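Local coordinates for acyl carrier protein (Thermotoga maritima, PDB 1VKU) that probably carries the growing acyl chain on a phosphopantetheine arm during fatty acid biosynthesis, at residues D52-F60 with I73-L82. Residues are numbered along the deposited sequence; the frame is centred on the assembly and turned at random.
Sequences DVIDLVMFF and ISKIRKVKDL
Val57 projects from helix 50-64 between Ile73 and Ile76. From CB, directed at the opposite segment, CG1 leaves anti to the backbone N (chi1 164°), and Val57 CG1 lies 3.8 Å from both CG1 and CD1 of Ile73. Val57 CG2, beside the backbone N, is 4.0 Å from Ile76 CD1 and 4.2 Å from Leu82 CD1, so one valine touches the short helix 70-73, the loop and the last helix. One turn earlier, Val53 CG1 rests at 4.1 Å from both Ile73 CG2 and Ile76 CG2. Ile54 CG1 meets Ile73 CG2 nearer the surface, their side chains crossing at about a right angle; the Ile54 side chain is about 6 Å from that of Ser50, the predicted phosphopantetheine site, unmodified here. Beyond Val57, Leu82 CD2 reaches Leu56 CD2 at 3.7 Å and approaches the Phe60 ring obliquely, 3.8 Å from Phe60 CE2. No hydrogen bond crosses the interface; its cohesion is apolar. Within 73-82, Lys78 is the N-cap of helix 79-92, and Asp81 OD2 accepts from Arg77 N through its anti lone pair and from Lys78 N, 45° out of the carboxylate plane but nearly straight (170°). Val53, Leu56, Val57 and Phe60, all buried with CB toward 73-82, form one apolar stripe in the small helical bundle of the acyl carrier protein family, where Phe22 of helix 14-28 also touches Leu56 and Val86 of helix 79-92 adjoins Phe60.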
ATOM      1  N   ASP A  52      10.172  -5.737   2.106  1.00 28.87           N
ATOM      2  CA  ASP A  52       8.800  -5.736   2.595  1.00 31.39           C
ATOM      3  C   ASP A  52       7.900  -4.868   1.704  1.00 30.28           C
ATOM      4  O   ASP A  52       6.748  -5.214   1.476  1.00 32.08           O
ATOM      5  CB  ASP A  52       8.722  -5.179   4.007  1.00 30.52           C
ATOM      6  CG  ASP A  52       9.317  -6.089   5.039  1.00 29.16           C
ATOM      7  OD1 ASP A  52       9.331  -7.333   4.862  1.00 33.43           O
ATOM      8  OD2 ASP A  52       9.783  -5.621   6.088  1.00 32.03           O
ATOM      9  N   VAL A  53       8.413  -3.723   1.262  1.00 30.75           N
ATOM     10  CA  VAL A  53       7.667  -2.871   0.352  1.00 27.00           C
ATOM     11  C   VAL A  53       7.336  -3.600  -0.951  1.00 29.02           C
ATOM     12  O   VAL A  53       6.215  -3.504  -1.417  1.00 28.98           O
ATOM     13  CB  VAL A  53       8.358  -1.557   0.093  1.00 27.39           C
ATOM     14  CG1 VAL A  53       7.659  -0.802  -1.034  1.00 26.90           C
ATOM     15  CG2 VAL A  53       8.338  -0.734   1.360  1.00 28.98           C
ATOM     16  N   ILE A  54       8.308  -4.309  -1.530  1.00 27.53           N
ATOM     17  CA  ILE A  54       8.084  -5.152  -2.720  1.00 28.14           C
ATOM     18  C   ILE A  54       6.997  -6.214  -2.472  1.00 27.95           C
ATOM     19  O   ILE A  54       6.118  -6.376  -3.305  1.00 29.30           O
ATOM     20  CB  ILE A  54       9.401  -5.816  -3.178  1.00 27.80           C
ATOM     21  CG1 ILE A  54      10.366  -4.773  -3.710  1.00 25.38           C
ATOM     22  CG2 ILE A  54       9.141  -6.947  -4.190  1.00 28.73           C
ATOM     23  CD1 ILE A  54      11.798  -5.239  -3.853  1.00 26.94           C
ATOM     24  N   ASP A  55       7.047  -6.915  -1.336  1.00 26.67           N
ATOM     25  CA  ASP A  55       6.026  -7.919  -1.019  1.00 26.10           C
ATOM     26  C   ASP A  55       4.662  -7.250  -0.876  1.00 26.79           C
ATOM     27  O   ASP A  55       3.686  -7.701  -1.445  1.00 26.92           O
ATOM     28  CB  ASP A  55       6.343  -8.689   0.260  1.00 27.12           C
ATOM     29  CG  ASP A  55       7.382  -9.772   0.061  1.00 29.67           C
ATOM     30  OD1 ASP A  55       7.292 -10.587  -0.901  1.00 35.10           O
ATOM     31  OD2 ASP A  55       8.329  -9.905   0.862  1.00 34.75           O
ATOM     32  N   LEU A  56       4.595  -6.181  -0.097  1.00 26.04           N
ATOM     33  CA  LEU A  56       3.371  -5.383   0.036  1.00 31.00           C
ATOM     34  C   LEU A  56       2.783  -4.968  -1.319  1.00 29.50           C
ATOM     35  O   LEU A  56       1.584  -5.110  -1.536  1.00 29.94           O
ATOM     36  CB  LEU A  56       3.637  -4.133   0.871  1.00 31.33           C
ATOM     37  CG  LEU A  56       2.457  -3.274   1.298  1.00 37.72           C
ATOM     38  CD1 LEU A  56       1.529  -4.046   2.200  1.00 40.80           C
ATOM     39  CD2 LEU A  56       3.034  -2.105   2.018  1.00 42.23           C
ATOM     40  N   VAL A  57       3.629  -4.487  -2.224  1.00 29.84           N
ATOM     41  CA  VAL A  57       3.188  -4.012  -3.549  1.00 28.42           C
ATOM     42  C   VAL A  57       2.620  -5.189  -4.355  1.00 30.12           C
ATOM     43  O   VAL A  57       1.549  -5.069  -4.934  1.00 32.41           O
ATOM     44  CB  VAL A  57       4.330  -3.270  -4.294  1.00 27.31           C
ATOM     45  CG1 VAL A  57       4.041  -3.103  -5.774  1.00 27.56           C
ATOM     46  CG2 VAL A  57       4.615  -1.901  -3.632  1.00 27.85           C
HETATM   47  N   MSE A  58       3.307  -6.334  -4.338  1.00 27.68           N
HETATM   48  CA  MSE A  58       2.861  -7.503  -5.071  1.00 32.02           C
HETATM   49  C   MSE A  58       1.545  -8.034  -4.515  1.00 31.75           C
HETATM   50  O   MSE A  58       0.720  -8.548  -5.274  1.00 32.29           O
HETATM   51  CB  MSE A  58       3.924  -8.583  -5.090  1.00 29.98           C
HETATM   52  CG  MSE A  58       5.098  -8.234  -5.958  1.00 31.24           C
HETATM   53 SE   MSE A  58       6.617  -9.488  -5.670  1.00 35.92          SE
HETATM   54  CE  MSE A  58       5.929 -11.015  -6.744  1.00 27.89           C
ATOM     55  N   PHE A  59       1.335  -7.876  -3.208  1.00 29.91           N
ATOM     56  CA  PHE A  59       0.046  -8.259  -2.595  1.00 30.87           C
ATOM     57  C   PHE A  59      -1.088  -7.320  -3.040  1.00 29.19           C
ATOM     58  O   PHE A  59      -2.160  -7.791  -3.369  1.00 30.00           O
ATOM     59  CB  PHE A  59       0.090  -8.312  -1.064  1.00 28.68           C
ATOM     60  CG  PHE A  59       0.859  -9.496  -0.482  1.00 27.97           C
ATOM     61  CD1 PHE A  59       0.593 -10.798  -0.876  1.00 27.59           C
ATOM     62  CD2 PHE A  59       1.809  -9.281   0.525  1.00 28.03           C
ATOM     63  CE1 PHE A  59       1.293 -11.856  -0.317  1.00 32.60           C
ATOM     64  CE2 PHE A  59       2.487 -10.329   1.088  1.00 35.39           C
ATOM     65  CZ  PHE A  59       2.240 -11.610   0.664  1.00 29.57           C
ATOM     66  N   PHE A  60      -0.851  -6.015  -3.049  1.00 26.11           N
ATOM     67  CA  PHE A  60      -1.810  -5.066  -3.611  1.00 26.15           C
ATOM     68  C   PHE A  60      -2.069  -5.316  -5.102  1.00 26.82           C
ATOM     69  O   PHE A  60      -3.205  -5.263  -5.560  1.00 26.95           O
ATOM     70  CB  PHE A  60      -1.347  -3.632  -3.401  1.00 25.03           C
ATOM     71  CG  PHE A  60      -1.839  -3.029  -2.115  1.00 24.89           C
ATOM     72  CD1 PHE A  60      -3.123  -2.504  -2.026  1.00 30.31           C
ATOM     73  CD2 PHE A  60      -1.046  -3.015  -1.004  1.00 27.35           C
ATOM     74  CE1 PHE A  60      -3.592  -1.951  -0.854  1.00 39.53           C
ATOM     75  CE2 PHE A  60      -1.520  -2.465   0.208  1.00 26.86           C
ATOM     76  CZ  PHE A  60      -2.795  -1.949   0.280  1.00 29.73           C
ATOM     77  N   ILE A  73       7.843   1.659  -7.451  1.00 29.53           N
ATOM     78  CA  ILE A  73       8.065   0.992  -6.165  1.00 28.31           C
ATOM     79  C   ILE A  73       9.221   1.650  -5.441  1.00 29.44           C
ATOM     80  O   ILE A  73       9.110   1.945  -4.257  1.00 29.16           O
ATOM     81  CB  ILE A  73       8.389  -0.510  -6.343  1.00 30.10           C
ATOM     82  CG1 ILE A  73       7.201  -1.265  -6.950  1.00 33.14           C
ATOM     83  CG2 ILE A  73       8.808  -1.108  -4.990  1.00 25.83           C
ATOM     84  CD1 ILE A  73       7.475  -2.768  -7.348  1.00 30.34           C
ATOM     85  N   SER A  74      10.318   1.900  -6.160  1.00 30.92           N
ATOM     86  CA  SER A  74      11.545   2.426  -5.556  1.00 33.47           C
ATOM     87  C   SER A  74      11.418   3.834  -4.972  1.00 34.58           C
ATOM     88  O   SER A  74      12.276   4.270  -4.215  1.00 36.68           O
ATOM     89  CB  SER A  74      12.699   2.398  -6.560  1.00 33.47           C
ATOM     90  OG  SER A  74      12.448   3.280  -7.618  1.00 32.93           O
ATOM     91  N   LYS A  75      10.351   4.532  -5.335  1.00 34.24           N
ATOM     92  CA  LYS A  75      10.131   5.916  -4.945  1.00 30.65           C
ATOM     93  C   LYS A  75       9.192   6.003  -3.729  1.00 30.95           C
ATOM     94  O   LYS A  75       8.977   7.074  -3.172  1.00 33.40           O
ATOM     95  CB  LYS A  75       9.515   6.673  -6.131  1.00 29.91           C
ATOM     96  CG  LYS A  75      10.453   6.945  -7.332  1.00 34.06           C
ATOM     97  CD  LYS A  75       9.707   7.637  -8.512  1.00 30.83           C
ATOM     98  N   ILE A  76       8.612   4.879  -3.344  1.00 31.33           N
ATOM     99  CA  ILE A  76       7.659   4.792  -2.230  1.00 32.14           C
ATOM    100  C   ILE A  76       8.405   5.009  -0.918  1.00 34.69           C
ATOM    101  O   ILE A  76       9.388   4.312  -0.636  1.00 36.71           O
ATOM    102  CB  ILE A  76       6.959   3.401  -2.253  1.00 32.99           C
ATOM    103  CG1 ILE A  76       5.898   3.347  -3.354  1.00 25.99           C
ATOM    104  CG2 ILE A  76       6.312   3.078  -0.913  1.00 34.23           C
ATOM    105  CD1 ILE A  76       5.264   1.997  -3.560  1.00 33.38           C
ATOM    106  N   ARG A  77       7.944   5.982  -0.129  1.00 32.63           N
ATOM    107  CA  ARG A  77       8.559   6.354   1.149  1.00 32.85           C
ATOM    108  C   ARG A  77       7.559   6.248   2.276  1.00 29.81           C
ATOM    109  O   ARG A  77       7.835   5.680   3.315  1.00 26.84           O
ATOM    110  CB  ARG A  77       9.041   7.812   1.099  1.00 34.05           C
ATOM    111  CG  ARG A  77      10.508   7.985   1.001  1.00 40.61           C
ATOM    112  CD  ARG A  77      11.151   6.842   0.294  1.00 50.75           C
ATOM    113  NE  ARG A  77      12.309   7.236  -0.487  1.00 57.98           N
ATOM    114  CZ  ARG A  77      13.100   6.371  -1.083  1.00 56.27           C
ATOM    115  NH1 ARG A  77      12.852   5.070  -0.966  1.00 55.37           N
ATOM    116  NH2 ARG A  77      14.142   6.804  -1.780  1.00 58.05           N
ATOM    117  N   LYS A  78       6.398   6.834   2.030  1.00 29.12           N
ATOM    118  CA  LYS A  78       5.346   6.963   3.007  1.00 30.50           C
ATOM    119  C   LYS A  78       4.214   6.064   2.610  1.00 30.85           C
ATOM    120  O   LYS A  78       4.043   5.772   1.423  1.00 31.32           O
ATOM    121  CB  LYS A  78       4.832   8.382   3.017  1.00 28.61           C
ATOM    122  CG  LYS A  78       5.781   9.312   3.620  1.00 31.14           C
ATOM    123  CD  LYS A  78       5.343  10.711   3.399  1.00 27.99           C
ATOM    124  CE  LYS A  78       6.033  11.563   4.406  1.00 33.67           C
ATOM    125  NZ  LYS A  78       5.617  12.960   4.255  1.00 36.06           N
ATOM    126  N   VAL A  79       3.453   5.616   3.603  1.00 29.49           N
ATOM    127  CA  VAL A  79       2.165   4.976   3.352  1.00 29.80           C
ATOM    128  C   VAL A  79       1.345   5.735   2.277  1.00 29.41           C
ATOM    129  O   VAL A  79       0.912   5.151   1.298  1.00 32.06           O
ATOM    130  CB  VAL A  79       1.383   4.797   4.645  1.00 29.61           C
ATOM    131  CG1 VAL A  79       0.084   4.092   4.353  1.00 33.17           C
ATOM    132  CG2 VAL A  79       2.170   3.951   5.606  1.00 29.98           C
ATOM    133  N   LYS A  80       1.180   7.041   2.456  1.00 27.93           N
ATOM    134  CA  LYS A  80       0.466   7.897   1.518  1.00 30.17           C
ATOM    135  C   LYS A  80       0.870   7.601   0.070  1.00 30.43           C
ATOM    136  O   LYS A  80       0.039   7.661  -0.828  1.00 34.05           O
ATOM    137  CB  LYS A  80       0.784   9.362   1.856  1.00 29.19           C
ATOM    138  CG  LYS A  80       0.136  10.398   0.967  1.00 30.18           C
ATOM    139  CD  LYS A  80       0.734  11.789   1.269  1.00 33.45           C
ATOM    140  N   ASP A  81       2.150   7.288  -0.147  1.00 29.76           N
ATOM    141  CA  ASP A  81       2.710   7.090  -1.501  1.00 29.86           C
ATOM    142  C   ASP A  81       2.130   5.849  -2.130  1.00 28.75           C
ATOM    143  O   ASP A  81       1.843   5.819  -3.317  1.00 29.14           O
ATOM    144  CB  ASP A  81       4.249   6.959  -1.467  1.00 28.65           C
ATOM    145  CG  ASP A  81       4.950   8.230  -1.056  1.00 37.14           C
ATOM    146  OD1 ASP A  81       4.421   9.340  -1.355  1.00 28.16           O
ATOM    147  OD2 ASP A  81       6.067   8.206  -0.475  1.00 30.59           O
ATOM    148  N   LEU A  82       1.983   4.808  -1.328  1.00 27.94           N
ATOM    149  CA  LEU A  82       1.381   3.577  -1.831  1.00 30.78           C
ATOM    150  C   LEU A  82      -0.126   3.730  -2.063  1.00 28.50           C
ATOM    151  O   LEU A  82      -0.635   3.273  -3.076  1.00 29.20           O
ATOM    152  CB  LEU A  82       1.658   2.422  -0.888  1.00 28.35           C
ATOM    153  CG  LEU A  82       0.903   1.146  -1.212  1.00 34.04           C
ATOM    154  CD1 LEU A  82       1.380   0.562  -2.524  1.00 29.05           C
ATOM    155  CD2 LEU A  82       1.129   0.181  -0.100  1.00 37.82           C
TER